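UPF0345 protein ACIAD0356 (Acinetobacter sp. ADP1, PDB 3HQX) probably catalyses the reversible phosphorolysis of diverse purine and pyrimidine nucleosides, giving ribose 1-phosphate and the free base. Local coordinates at residues A7-V12 with V31-G36; G24-H29 with G42-T47; L51-H56 with F95-D100; M61-G66 with E101-V106; C68-A73 with Q85-P90. All coordinates share one frame; numbering follows the deposited sequence.

Interaction 1: residues A7-V12 with V31-G36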
# COMPACT_ATOMS: atom_id res chain seq x y z
N ALA A 7 16.60 -2.04 1.13
CA ALA A 7 15.31 -2.63 1.39
C ALA A 7 14.36 -1.60 2.05
O ALA A 7 13.21 -1.95 2.28
CB ALA A 7 15.45 -3.88 2.27
N GLN A 8 14.85 -0.41 2.35
CA GLN A 8 14.01 0.56 3.07
C GLN A 8 14.38 1.96 2.67
O GLN A 8 15.47 2.21 2.18
CB GLN A 8 14.15 0.40 4.58
CG GLN A 8 15.52 0.73 5.12
CD GLN A 8 15.77 0.12 6.48
OE1 GLN A 8 15.49 -1.06 6.70
NE2 GLN A 8 16.30 0.91 7.40
N PHE A 9 13.46 2.88 2.93
CA PHE A 9 13.74 4.32 2.89
C PHE A 9 13.92 4.80 4.31
O PHE A 9 13.15 4.42 5.15
CB PHE A 9 12.54 5.09 2.28
CG PHE A 9 12.35 4.86 0.78
CD1 PHE A 9 13.37 5.05 -0.10
CD2 PHE A 9 11.11 4.48 0.29
CE1 PHE A 9 13.19 4.82 -1.49
CE2 PHE A 9 10.91 4.27 -1.10
CZ PHE A 9 11.95 4.44 -1.95
N ASP A 10 14.93 5.61 4.56
CA ASP A 10 15.17 6.16 5.89
C ASP A 10 14.97 7.68 5.88
O ASP A 10 15.24 8.33 4.86
CB ASP A 10 16.60 5.87 6.28
CG ASP A 10 16.83 4.43 6.59
OD1 ASP A 10 15.92 3.83 7.21
OD2 ASP A 10 17.92 3.95 6.21
N HIS A 11 14.55 8.24 7.01
CA HIS A 11 14.42 9.69 7.18
C HIS A 11 13.44 10.31 6.20
O HIS A 11 13.71 11.38 5.60
CB HIS A 11 15.80 10.34 7.00
CG HIS A 11 16.84 9.74 7.87
ND1 HIS A 11 16.76 9.77 9.24
CD2 HIS A 11 17.98 9.07 7.58
CE1 HIS A 11 17.80 9.15 9.76
NE2 HIS A 11 18.56 8.71 8.77
N VAL A 12 12.31 9.65 6.03
CA VAL A 12 11.30 10.13 5.07
C VAL A 12 9.99 10.55 5.79
O VAL A 12 9.70 10.15 6.91
CB VAL A 12 11.03 9.13 3.93
CG1 VAL A 12 12.23 8.93 3.08
CG2 VAL A 12 10.42 7.78 4.51
N VAL A 31 5.95 9.19 -0.77
CA VAL A 31 7.10 9.28 0.15
C VAL A 31 7.92 10.55 -0.22
O VAL A 31 8.21 10.76 -1.39
CB VAL A 31 8.00 8.05 0.01
CG1 VAL A 31 9.20 8.18 0.88
CG2 VAL A 31 7.22 6.78 0.36
N GLN A 32 8.21 11.38 0.76
CA GLN A 32 8.91 12.65 0.56
C GLN A 32 10.20 12.66 1.35
O GLN A 32 10.27 12.28 2.52
CB GLN A 32 8.05 13.84 1.00
CG GLN A 32 6.78 13.88 0.20
CD GLN A 32 5.68 14.80 0.73
OE1 GLN A 32 5.42 14.91 1.95
NE2 GLN A 32 4.98 15.45 -0.21
N PHE A 33 11.25 13.08 0.67
CA PHE A 33 12.59 13.02 1.20
C PHE A 33 13.03 14.38 1.78
O PHE A 33 12.37 15.38 1.53
CB PHE A 33 13.55 12.50 0.09
CG PHE A 33 13.28 11.09 -0.29
CD1 PHE A 33 14.02 10.09 0.26
CD2 PHE A 33 12.22 10.75 -1.09
CE1 PHE A 33 13.75 8.83 -0.00
CE2 PHE A 33 11.95 9.46 -1.35
CZ PHE A 33 12.74 8.51 -0.82
N GLU A 34 14.10 14.37 2.60
CA GLU A 34 14.62 15.52 3.29
C GLU A 34 15.00 16.66 2.33
O GLU A 34 14.86 17.80 2.69
CB GLU A 34 15.82 15.17 4.19
CG GLU A 34 15.38 14.53 5.54
CD GLU A 34 16.55 14.23 6.50
OE1 GLU A 34 17.75 14.39 6.12
OE2 GLU A 34 16.26 13.82 7.65
N ASP A 35 15.38 16.29 1.13
CA ASP A 35 15.76 17.27 0.10
C ASP A 35 14.56 17.81 -0.69
O ASP A 35 14.76 18.61 -1.63
CB ASP A 35 16.81 16.68 -0.87
CG ASP A 35 16.28 15.57 -1.77
OD1 ASP A 35 15.10 15.18 -1.66
OD2 ASP A 35 17.06 15.05 -2.58
N GLY A 36 13.35 17.42 -0.31
CA GLY A 36 12.12 17.90 -0.95
C GLY A 36 11.65 17.09 -2.14
O GLY A 36 10.60 17.38 -2.65
O HOH W 1 15.21 11.75 3.32

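Interaction 2: residues G24-H29 with G42-T47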
# COMPACT_ATOMS: atom_id res chain seq x y z
N GLY A 24 -8.87 -1.18 -7.47
CA GLY A 24 -8.07 -1.76 -6.41
C GLY A 24 -6.88 -2.59 -6.87
O GLY A 24 -6.27 -3.34 -6.08
N LEU A 25 -6.53 -2.50 -8.15
CA LEU A 25 -5.34 -3.23 -8.61
C LEU A 25 -4.03 -2.47 -8.48
O LEU A 25 -2.97 -3.10 -8.55
CB LEU A 25 -5.47 -3.66 -10.07
CG LEU A 25 -6.56 -4.67 -10.31
CD1 LEU A 25 -6.72 -4.86 -11.80
CD2 LEU A 25 -6.25 -6.00 -9.59
N CYS A 26 -4.07 -1.17 -8.27
CA CYS A 26 -2.83 -0.41 -7.95
C CYS A 26 -3.07 0.42 -6.70
O CYS A 26 -4.02 1.19 -6.64
CB CYS A 26 -2.43 0.48 -9.10
SG CYS A 26 -0.89 1.38 -8.81
N ILE A 27 -2.22 0.22 -5.68
CA ILE A 27 -2.32 0.90 -4.38
C ILE A 27 -0.93 1.49 -4.02
O ILE A 27 0.04 0.78 -4.02
CB ILE A 27 -2.72 -0.09 -3.30
CG1 ILE A 27 -4.00 -0.89 -3.65
CG2 ILE A 27 -2.86 0.64 -1.93
CD1 ILE A 27 -3.74 -2.28 -4.42
N SER A 28 -0.89 2.78 -3.77
CA SER A 28 0.40 3.42 -3.51
C SER A 28 0.32 4.51 -2.46
O SER A 28 -0.78 5.01 -2.16
CB SER A 28 1.01 3.93 -4.79
OG SER A 28 0.31 5.03 -5.34
N HIS A 29 1.47 4.87 -1.94
CA HIS A 29 1.62 6.04 -1.04
C HIS A 29 2.78 6.90 -1.52
O HIS A 29 3.72 6.42 -2.17
CB HIS A 29 1.93 5.60 0.36
CG HIS A 29 0.78 4.91 1.05
ND1 HIS A 29 0.53 3.58 0.86
CD2 HIS A 29 -0.14 5.35 1.95
CE1 HIS A 29 -0.52 3.22 1.60
NE2 HIS A 29 -0.95 4.27 2.26
N GLY A 42 4.57 1.63 -4.21
CA GLY A 42 3.29 1.05 -4.63
C GLY A 42 3.29 -0.45 -4.85
O GLY A 42 4.35 -1.08 -4.84
N VAL A 43 2.07 -0.97 -5.02
CA VAL A 43 1.81 -2.36 -5.28
C VAL A 43 0.84 -2.42 -6.46
O VAL A 43 -0.13 -1.64 -6.53
CB VAL A 43 1.20 -3.05 -4.04
CG1 VAL A 43 0.70 -4.48 -4.40
CG2 VAL A 43 2.23 -3.05 -2.87
N ILE A 44 1.13 -3.31 -7.37
CA ILE A 44 0.18 -3.70 -8.43
C ILE A 44 -0.15 -5.16 -8.16
O ILE A 44 0.75 -6.00 -8.02
CB ILE A 44 0.76 -3.55 -9.84
CG1 ILE A 44 0.99 -2.07 -10.14
CG2 ILE A 44 -0.27 -4.11 -10.90
CD1 ILE A 44 1.65 -1.79 -11.44
N LEU A 45 -1.45 -5.45 -8.12
CA LEU A 45 -1.93 -6.79 -7.92
C LEU A 45 -2.16 -7.48 -9.26
O LEU A 45 -2.23 -6.82 -10.26
CB LEU A 45 -3.22 -6.71 -7.14
CG LEU A 45 -3.17 -6.16 -5.72
CD1 LEU A 45 -4.58 -6.13 -5.16
CD2 LEU A 45 -2.29 -7.03 -4.88
N PRO A 46 -2.26 -8.80 -9.27
CA PRO A 46 -2.37 -9.54 -10.53
C PRO A 46 -3.47 -9.00 -11.43
O PRO A 46 -4.59 -8.72 -10.98
CB PRO A 46 -2.60 -10.98 -10.06
CG PRO A 46 -1.94 -11.04 -8.79
CD PRO A 46 -2.15 -9.71 -8.13
N THR A 47 -3.13 -8.81 -12.70
CA THR A 47 -3.97 -8.09 -13.65
C THR A 47 -4.52 -9.12 -14.66
O THR A 47 -3.90 -10.17 -14.84
CB THR A 47 -3.15 -7.05 -14.47
OG1 THR A 47 -2.04 -7.70 -15.10
CG2 THR A 47 -2.62 -5.91 -13.65

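Interaction 3: residues L51-H56 with F95-D100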
# COMPACT_ATOMS: atom_id res chain seq x y z
N LEU A 51 -2.66 -2.47 -17.42
CA LEU A 51 -3.02 -1.23 -16.79
C LEU A 51 -2.24 -0.06 -17.41
O LEU A 51 -1.01 -0.11 -17.50
CB LEU A 51 -2.75 -1.32 -15.29
CG LEU A 51 -3.34 -2.54 -14.61
CD1 LEU A 51 -2.95 -2.37 -13.12
CD2 LEU A 51 -4.90 -2.66 -14.85
N THR A 52 -2.94 1.01 -17.80
CA THR A 52 -2.29 2.17 -18.45
C THR A 52 -2.02 3.27 -17.44
O THR A 52 -2.96 3.75 -16.79
CB THR A 52 -3.08 2.76 -19.69
OG1 THR A 52 -3.30 1.75 -20.69
CG2 THR A 52 -2.30 3.86 -20.36
N PHE A 53 -0.76 3.73 -17.37
CA PHE A 53 -0.41 4.94 -16.66
C PHE A 53 0.15 5.95 -17.60
O PHE A 53 0.85 5.58 -18.56
CB PHE A 53 0.67 4.63 -15.64
CG PHE A 53 0.24 3.70 -14.56
CD1 PHE A 53 -0.34 4.19 -13.44
CD2 PHE A 53 0.37 2.32 -14.71
CE1 PHE A 53 -0.74 3.33 -12.43
CE2 PHE A 53 -0.01 1.49 -13.74
CZ PHE A 53 -0.54 1.98 -12.59
N GLU A 54 -0.18 7.23 -17.33
CA GLU A 54 0.23 8.35 -18.18
C GLU A 54 1.15 9.31 -17.43
O GLU A 54 0.94 9.61 -16.22
CB GLU A 54 -1.00 9.07 -18.78
CG GLU A 54 -1.86 8.11 -19.59
CD GLU A 54 -3.03 8.76 -20.30
OE1 GLU A 54 -3.06 9.99 -20.34
OE2 GLU A 54 -3.93 8.01 -20.81
N THR A 55 2.21 9.76 -18.08
CA THR A 55 3.19 10.59 -17.40
C THR A 55 3.13 12.03 -17.87
O THR A 55 2.88 12.27 -19.03
CB THR A 55 4.61 10.07 -17.70
OG1 THR A 55 4.82 10.06 -19.13
CG2 THR A 55 4.76 8.70 -17.14
N HIS A 56 3.31 12.97 -16.94
CA HIS A 56 3.60 14.36 -17.28
C HIS A 56 5.13 14.49 -17.23
O HIS A 56 5.76 14.52 -18.27
CB HIS A 56 2.86 15.28 -16.34
CG HIS A 56 1.38 15.24 -16.54
ND1 HIS A 56 0.51 16.05 -15.84
CD2 HIS A 56 0.61 14.52 -17.40
CE1 HIS A 56 -0.73 15.81 -16.25
NE2 HIS A 56 -0.70 14.87 -17.17
N PHE A 95 2.73 4.15 -20.22
CA PHE A 95 3.14 2.76 -20.21
C PHE A 95 1.97 1.88 -19.82
O PHE A 95 1.06 2.36 -19.15
CB PHE A 95 4.40 2.53 -19.34
CG PHE A 95 4.21 2.69 -17.85
CD1 PHE A 95 3.95 1.60 -17.08
CD2 PHE A 95 4.34 3.90 -17.24
CE1 PHE A 95 3.85 1.68 -15.72
CE2 PHE A 95 4.24 3.98 -15.85
CZ PHE A 95 3.98 2.87 -15.11
N LYS A 96 2.00 0.62 -20.26
CA LYS A 96 0.94 -0.35 -20.01
C LYS A 96 1.59 -1.55 -19.39
O LYS A 96 2.53 -2.10 -19.98
CB LYS A 96 0.24 -0.74 -21.30
CG LYS A 96 -0.31 0.45 -22.11
CD LYS A 96 -1.16 -0.00 -23.30
CE LYS A 96 -1.88 1.16 -23.89
NZ LYS A 96 -0.92 2.30 -24.05
N ILE A 97 1.14 -1.92 -18.20
CA ILE A 97 1.82 -2.86 -17.36
C ILE A 97 0.89 -4.02 -16.99
O ILE A 97 -0.32 -3.82 -16.72
CB ILE A 97 2.42 -2.16 -16.12
CG1 ILE A 97 3.28 -3.12 -15.27
CG2 ILE A 97 1.31 -1.52 -15.26
CD1 ILE A 97 4.29 -2.39 -14.32
N GLU A 98 1.45 -5.22 -17.01
CA GLU A 98 0.72 -6.42 -16.57
C GLU A 98 1.59 -7.23 -15.61
O GLU A 98 2.82 -7.22 -15.71
CB GLU A 98 0.20 -7.26 -17.77
CG GLU A 98 1.10 -7.27 -18.93
CD GLU A 98 0.52 -7.96 -20.16
OE1 GLU A 98 -0.52 -7.54 -20.68
OE2 GLU A 98 1.13 -8.93 -20.59
N THR A 99 0.94 -7.93 -14.69
CA THR A 99 1.63 -8.81 -13.80
C THR A 99 0.75 -9.96 -13.38
O THR A 99 -0.48 -9.81 -13.36
CB THR A 99 2.13 -8.03 -12.53
OG1 THR A 99 2.92 -8.92 -11.75
CG2 THR A 99 0.95 -7.43 -11.71
N ASP A 100 1.35 -11.11 -13.08
CA ASP A 100 0.58 -12.32 -12.63
C ASP A 100 0.70 -12.57 -11.11
O ASP A 100 0.10 -13.51 -10.55
CB ASP A 100 1.08 -13.57 -13.37
CG ASP A 100 0.85 -13.50 -14.87
OD1 ASP A 100 -0.12 -12.84 -15.31
OD2 ASP A 100 1.64 -14.14 -15.61

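Interaction 4: residues M61-G66 with E101-V106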
# COMPACT_ATOMS: atom_id res chain seq x y z
N MSE A 61 10.55 3.63 -13.12
CA MSE A 61 9.86 2.60 -12.36
C MSE A 61 10.87 1.53 -11.98
O MSE A 61 11.53 0.94 -12.85
CB MSE A 61 8.77 1.97 -13.22
CG MSE A 61 7.53 2.82 -13.34
SE MSE A 61 6.43 2.82 -11.76
CE MSE A 61 5.74 0.96 -11.99
N GLU A 62 11.06 1.34 -10.69
CA GLU A 62 11.99 0.37 -10.16
C GLU A 62 11.18 -0.77 -9.58
O GLU A 62 10.32 -0.53 -8.72
CB GLU A 62 12.84 1.03 -9.04
CG GLU A 62 13.79 0.05 -8.33
CD GLU A 62 14.53 0.64 -7.16
OE1 GLU A 62 14.34 1.83 -6.83
OE2 GLU A 62 15.33 -0.12 -6.57
N ILE A 63 11.49 -2.00 -9.99
CA ILE A 63 10.80 -3.14 -9.44
C ILE A 63 11.53 -3.56 -8.18
O ILE A 63 12.71 -3.89 -8.20
CB ILE A 63 10.71 -4.31 -10.45
CG1 ILE A 63 10.02 -3.90 -11.79
CG2 ILE A 63 9.93 -5.48 -9.83
CD1 ILE A 63 8.73 -3.06 -11.62
N ILE A 64 10.78 -3.62 -7.10
CA ILE A 64 11.25 -4.02 -5.78
C ILE A 64 11.04 -5.55 -5.54
O ILE A 64 11.89 -6.20 -4.93
CB ILE A 64 10.55 -3.17 -4.64
CG1 ILE A 64 10.90 -1.68 -4.72
CG2 ILE A 64 10.87 -3.77 -3.25
CD1 ILE A 64 12.36 -1.34 -4.81
N SER A 65 9.88 -6.07 -6.00
CA SER A 65 9.52 -7.46 -5.90
C SER A 65 8.60 -7.87 -7.03
O SER A 65 7.67 -7.12 -7.36
CB SER A 65 8.85 -7.72 -4.58
OG SER A 65 8.54 -9.11 -4.40
N GLY A 66 8.84 -9.04 -7.61
CA GLY A 66 7.95 -9.55 -8.64
C GLY A 66 8.51 -9.44 -10.03
O GLY A 66 9.73 -9.25 -10.25
N GLU A 101 1.53 -11.75 -10.46
CA GLU A 101 1.80 -11.87 -9.03
C GLU A 101 1.83 -10.47 -8.43
O GLU A 101 1.77 -9.46 -9.14
CB GLU A 101 3.14 -12.55 -8.73
CG GLU A 101 3.31 -14.02 -9.29
CD GLU A 101 2.51 -15.02 -8.54
OE1 GLU A 101 2.23 -14.81 -7.34
OE2 GLU A 101 2.23 -16.08 -9.16
N VAL A 102 1.81 -10.39 -7.12
CA VAL A 102 2.05 -9.09 -6.46
C VAL A 102 3.33 -8.47 -7.00
O VAL A 102 4.37 -9.14 -7.07
CB VAL A 102 2.08 -9.20 -4.94
CG1 VAL A 102 2.50 -7.88 -4.28
CG2 VAL A 102 0.67 -9.65 -4.43
N LEU A 103 3.23 -7.20 -7.37
CA LEU A 103 4.35 -6.44 -7.88
C LEU A 103 4.58 -5.23 -6.99
O LEU A 103 3.69 -4.36 -6.88
CB LEU A 103 4.07 -5.94 -9.31
CG LEU A 103 5.22 -5.26 -10.04
CD1 LEU A 103 6.26 -6.33 -10.51
CD2 LEU A 103 4.74 -4.31 -11.13
N ASP A 104 5.75 -5.17 -6.34
CA ASP A 104 6.09 -3.98 -5.56
C ASP A 104 7.00 -3.12 -6.40
O ASP A 104 7.92 -3.62 -7.04
CB ASP A 104 6.86 -4.36 -4.28
CG ASP A 104 5.98 -5.12 -3.28
OD1 ASP A 104 5.43 -4.47 -2.37
OD2 ASP A 104 5.90 -6.37 -3.38
N TYR A 105 6.77 -1.82 -6.36
CA TYR A 105 7.57 -0.88 -7.13
C TYR A 105 7.82 0.43 -6.38
O TYR A 105 7.12 0.78 -5.42
CB TYR A 105 6.93 -0.61 -8.51
CG TYR A 105 5.66 0.20 -8.40
CD1 TYR A 105 5.70 1.58 -8.36
CD2 TYR A 105 4.43 -0.42 -8.29
CE1 TYR A 105 4.56 2.34 -8.19
CE2 TYR A 105 3.27 0.33 -8.13
CZ TYR A 105 3.35 1.69 -8.07
OH TYR A 105 2.16 2.38 -7.92
N VAL A 106 8.88 1.12 -6.84
CA VAL A 106 9.08 2.54 -6.49
C VAL A 106 9.08 3.33 -7.81
O VAL A 106 9.78 2.97 -8.79
CB VAL A 106 10.40 2.73 -5.78
CG1 VAL A 106 10.66 4.23 -5.55
CG2 VAL A 106 10.38 2.03 -4.40
O HOH W 2 6.02 -10.35 -5.38

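Interaction 5: residues C68-A73 with Q85-P90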
# COMPACT_ATOMS: atom_id res chain seq x y z
N CYS A 68 7.09 -8.25 -14.11
CA CYS A 68 6.02 -7.62 -14.93
C CYS A 68 6.42 -7.58 -16.38
O CYS A 68 7.58 -7.70 -16.73
CB CYS A 68 5.68 -6.18 -14.44
SG CYS A 68 7.05 -5.05 -14.47
N ARG A 69 5.43 -7.36 -17.23
CA ARG A 69 5.64 -7.06 -18.64
C ARG A 69 5.05 -5.70 -18.95
O ARG A 69 3.93 -5.41 -18.54
CB ARG A 69 5.04 -8.18 -19.50
CG ARG A 69 5.94 -9.39 -19.48
CD ARG A 69 5.38 -10.59 -20.16
NE ARG A 69 6.31 -11.73 -20.18
CZ ARG A 69 6.48 -12.60 -19.18
NH1 ARG A 69 5.87 -12.44 -17.97
NH2 ARG A 69 7.34 -13.60 -19.38
N VAL A 70 5.83 -4.88 -19.64
CA VAL A 70 5.45 -3.48 -19.88
C VAL A 70 5.65 -3.11 -21.33
O VAL A 70 6.67 -3.44 -21.91
CB VAL A 70 6.32 -2.52 -19.02
CG1 VAL A 70 5.81 -1.12 -19.16
CG2 VAL A 70 6.25 -2.91 -17.56
N LYS A 71 4.69 -2.36 -21.87
CA LYS A 71 4.87 -1.70 -23.15
C LYS A 71 4.99 -0.24 -22.86
O LYS A 71 4.02 0.40 -22.33
CB LYS A 71 3.66 -1.88 -24.05
CG LYS A 71 3.55 -3.24 -24.59
CD LYS A 71 2.50 -3.28 -25.67
CE LYS A 71 2.49 -4.62 -26.38
NZ LYS A 71 2.17 -5.78 -25.49
N ILE A 72 6.15 0.30 -23.22
CA ILE A 72 6.50 1.68 -22.93
C ILE A 72 6.29 2.59 -24.13
O ILE A 72 6.79 2.29 -25.24
CB ILE A 72 7.96 1.82 -22.48
CG1 ILE A 72 8.20 0.96 -21.23
CG2 ILE A 72 8.27 3.26 -22.17
CD1 ILE A 72 9.69 0.77 -20.88
N ALA A 73 5.61 3.71 -23.88
CA ALA A 73 5.50 4.75 -24.88
C ALA A 73 4.80 4.13 -26.08
O ALA A 73 3.74 3.49 -25.90
CB ALA A 73 6.89 5.31 -25.22
N GLN A 85 15.44 -4.50 -11.34
CA GLN A 85 15.50 -3.80 -12.62
C GLN A 85 14.58 -2.60 -12.62
O GLN A 85 13.59 -2.57 -11.90
CB GLN A 85 15.10 -4.79 -13.69
CG GLN A 85 16.08 -5.93 -13.81
CD GLN A 85 15.76 -6.92 -14.91
OE1 GLN A 85 14.60 -7.29 -15.11
NE2 GLN A 85 16.83 -7.44 -15.57
N SER A 86 14.91 -1.64 -13.47
CA SER A 86 14.13 -0.44 -13.69
C SER A 86 13.81 -0.23 -15.14
O SER A 86 14.47 -0.80 -16.06
CB SER A 86 14.87 0.81 -13.18
OG SER A 86 15.08 0.75 -11.77
N PHE A 87 12.77 0.59 -15.38
CA PHE A 87 12.53 1.11 -16.72
C PHE A 87 12.22 2.61 -16.66
O PHE A 87 11.77 3.12 -15.66
CB PHE A 87 11.47 0.33 -17.50
CG PHE A 87 10.10 0.32 -16.90
CD1 PHE A 87 9.19 1.34 -17.21
CD2 PHE A 87 9.70 -0.69 -16.04
CE1 PHE A 87 7.88 1.30 -16.68
CE2 PHE A 87 8.46 -0.71 -15.50
CZ PHE A 87 7.54 0.28 -15.82
N TYR A 88 12.55 3.28 -17.76
CA TYR A 88 12.36 4.72 -17.88
C TYR A 88 11.17 5.03 -18.76
O TYR A 88 11.04 4.46 -19.83
CB TYR A 88 13.62 5.35 -18.48
CG TYR A 88 13.54 6.83 -18.71
CD1 TYR A 88 13.74 7.72 -17.67
CD2 TYR A 88 13.27 7.33 -19.98
CE1 TYR A 88 13.65 9.09 -17.88
CE2 TYR A 88 13.18 8.71 -20.21
CZ TYR A 88 13.38 9.57 -19.15
OH TYR A 88 13.32 10.95 -19.39
N VAL A 89 10.35 5.99 -18.33
CA VAL A 89 9.21 6.45 -19.11
C VAL A 89 9.41 7.93 -19.37
O VAL A 89 9.52 8.71 -18.44
CB VAL A 89 7.88 6.19 -18.38
CG1 VAL A 89 6.66 6.47 -19.30
CG2 VAL A 89 7.87 4.72 -17.80
N PRO A 90 9.48 8.31 -20.65
CA PRO A 90 9.56 9.73 -20.94
C PRO A 90 8.39 10.54 -20.40
O PRO A 90 7.32 10.00 -20.13
CB PRO A 90 9.60 9.80 -22.47
CG PRO A 90 9.41 8.40 -22.98
CD PRO A 90 9.27 7.48 -21.84

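Interaction 1: residues A7-V12 with V31-G36
Phe33 turns the edge of its ring into the face of Phe9, a T-shaped aromatic pair whose planes stand almost perpendicular, at 88°. The touching atom is Phe33 CZ, 3.6 Å from Phe9 CD1 and nearer the rim of that ring than its middle. A face of Phe33 is used as well: Val12 CG1 rests over it in a CH-pi contact, 3.4 Å from Phe33 CE1. The two side chains run alongside each other, and Val12 offers this branch because CG1 is anti to the carbonyl carbon (chi1 -64°). Val31 CG1 fills in against Val12 CB at 3.7 Å and meets Phe9 CD2 more loosely, at 4.2 Å.

No direct hydrogen bond joins the segments. A water links them instead, donating to His11 O at 2.8 Å and accepting from Glu34 N at 2.9 Å. Glu34 belongs to a type I turn from Phe33 to Gly36, closed by a bond from Gly36 N to Phe33 O.

Further out, Lys39 makes a cation-pi contact with Phe33, and Lys16 of the second subunit does the same with Phe9. Gln8, Phe9 and Val12 pair with a strand of that subunit, forming an intersubunit antiparallel beta ladder that carries the sheet across the interface of this dimer of a cupin-clan protein.

Interaction 2: residues G24-H29 with G42-T47
Ile27 and Val43 satisfy each other's backbone completely, forming the hydrogen-bonded pair at the heart of this antiparallel ladder. Ile27 N donates a hydrogen bond to Val43 O at 2.9 Å, and Val43 N donates one back to Ile27 O over the same distance of 2.9 Å. Two residues along, Leu45 N donates to Leu25 O at 2.8 Å, just past the last paired residues, Cys26 and Ile44. All three carbonyls also receive CA-H contacts: Leu25 O from Ile44 CA at 3.2 Å, Val43 O from Cys26 CA at 3.3 Å, and Ile27 O from Gly42 CA at 3.3 Å.

The remaining amides of the second strand face the other way. Gly42 N and Ile44 N probably bond to Tyr105 O and Leu103 O of strand 103-109. Ser28, for its part, is bonded through its backbone to Asn19 of strand 12-21, against which Leu25 and Cys26 form a classic beta bulge.

Side chains add a lighter apolar contact, Ile27 CD1 against Leu45 CD1 at 4.0 Å, with Ile27 also packing on Val43 of the second subunit. With no side chain at Gly42, its CA lies 3.7 Å from Ser28 CB. The whole is a beta hairpin, strands 26-32 and 38-44, within the larger sheet of a cupin fold.

Interaction 3: residues L51-H56 with F95-D100
Phe53 CB is the bump and the face of the Phe95 ring the surface it settles on: the methylene lies 3.6 Å from Phe95 CE2, above the plane but toward the rim, a CH-pi contact. Beyond it the two rings are nearly parallel, 23° apart, yet slid so far that they barely overlap, with 5.2 Å between centroids. Phe95 can lie beneath its neighbour because its CG sits between the backbone N and the carbonyl carbon (chi1 69°). The edge of the Phe53 ring is filled from the next residue on the same surface of the opposing strand, where Ile97 CG2 comes in near the ring plane, 3.6 Å from Phe53 CE2. Leu51 CB approaches the same methyl, Ile97 CG2, at 4.1 Å.

Thr52 and Lys96 project from the other surface of the sheet. They run side by side: the extended lysine stem passes the hydroxyl, with Thr52 OG1 3.6 Å from Lys96 CE, and only the amino end bends.

Four backbone hydrogen bonds, two each from the pairs Leu51-Ile97 and Phe53-Phe95, set this register. Phe22 and Phe87 meet Phe53 and Phe95 edge-to-face, extending the aromatic cluster. Chemically the ladder is therefore two-sided: aromatic and aliphatic groups hold the surface turned to the barrel interior, while a hydroxyl and the stem of a lysine lie on its reverse.

Interaction 4: residues M61-G66 with E101-V106
Asp104 O accepts two backbone N-H groups at once, from Ile64 and Ser65, the signature of a classic beta bulge. The bond from Ile64 N is 2.9 Å long and comes from above the carbonyl plane, 36° out of it; that from Ser65 N to the same Asp104 O is weak at 3.3 Å. Asp104 N in turn donates to Ser65 O at 2.9 Å. Before the bulge the ladder is regular, with Glu62 and Val106 exchanging a pair of bonds.

Under the regular part lies a Met-aromatic contact. Met61, present as selenomethionine, folds back at chi2 and chi3 (-75° and -73°), which carries its methyl over one face of the Tyr105 ring, CE 3.7 Å from Tyr105 CG. The selenium approaches obliquely, SE 3.7 Å from Tyr105 CD1. Elsewhere Ile63 CG2 meets Leu103 CD1 at 3.8 Å, while Ile64 CG1 packs on Val106 CG2, also at 3.8 Å.

The polar end of Asp104 is directed to the dimer interface. There OD1 is hydrogen-bonded to Ser18 OG of the second subunit and OD2 forms a salt bridge with Lys17 of that subunit, which probably favours the charged carboxylate. A water that donates to Val102 O at 2.7 Å also bonds to Ser65 OG.

In the larger sheet, strand 103-109 lies between strands 38-44 and 59-63, and strand 59-63 is flanked beyond by strand 86-89. The chain turns a corner at Ile64, keeps one more pair, Ser65 with Asp104, and then runs on into strand 67-72 of the smaller sheet.

Interaction 5: residues C68-A73 with Q85-P90
Val70 and Phe87 come at each other from opposite directions, the valine descending on the flat of the ring. Its two methyls share the work: CG1 stands over one face, 4.0 Å from Phe87 CZ, while CG2 makes the shorter approach, 3.7 Å to Phe87 CE2.

Ile72 arrives at a slant beside the base of the same ring. Its chain is extended at chi2 (167°), which sends CD1 to within 3.7 Å of Phe87 CD1 and 3.8 Å of Phe87 CB. The two aliphatic residues thus take successive parts of one aromatic side chain, Val70 the outer end and Ile72 the root.

No backbone bond links these strands, whose axes pass 8.8 Å apart at 24°. They belong to different sheets, 67-72 to the smaller and 86-89 to the larger; the two sheets face each other, and these side chains fill the interior of the cupin beta barrel. The ring of Phe81 joins there, meeting Phe87 with its plane turned about 40°.

The other branch of Ile72 faces the chain beyond the phenylalanine: CG2 lies 3.8 Å from Tyr88 O and, more loosely, 4.3 Å from Pro90 CD.

Overall arrangement
Interactions 2 and 4 use neighbouring strands of the larger sheet, 38-44 and 103-109, and their centres lie about 10 Å apart. Interaction 3 is a ladder of the smaller sheet, and interaction 5 spans the two sheets. The centres of 3 and 5 are about 8 Å apart, with Thr55 OG1 probably bonded to Pro90 O at 2.7 Å. Interaction 4 meets interaction 5 through a probable hydrogen bond between Met61 O and Phe87 N, 2.8 Å. Phe95 CZ also reaches Met61 CG at 4.0 Å, tying interaction 3 to 4 through the barrel interior. Interaction 1 is more remote, about 25 Å from interaction 3 between centres, yet it touches interaction 4, Phe9 CZ to Val106 CG2 at 3.8 Å. Interactions 1, 2 and 4 all meet the second subunit.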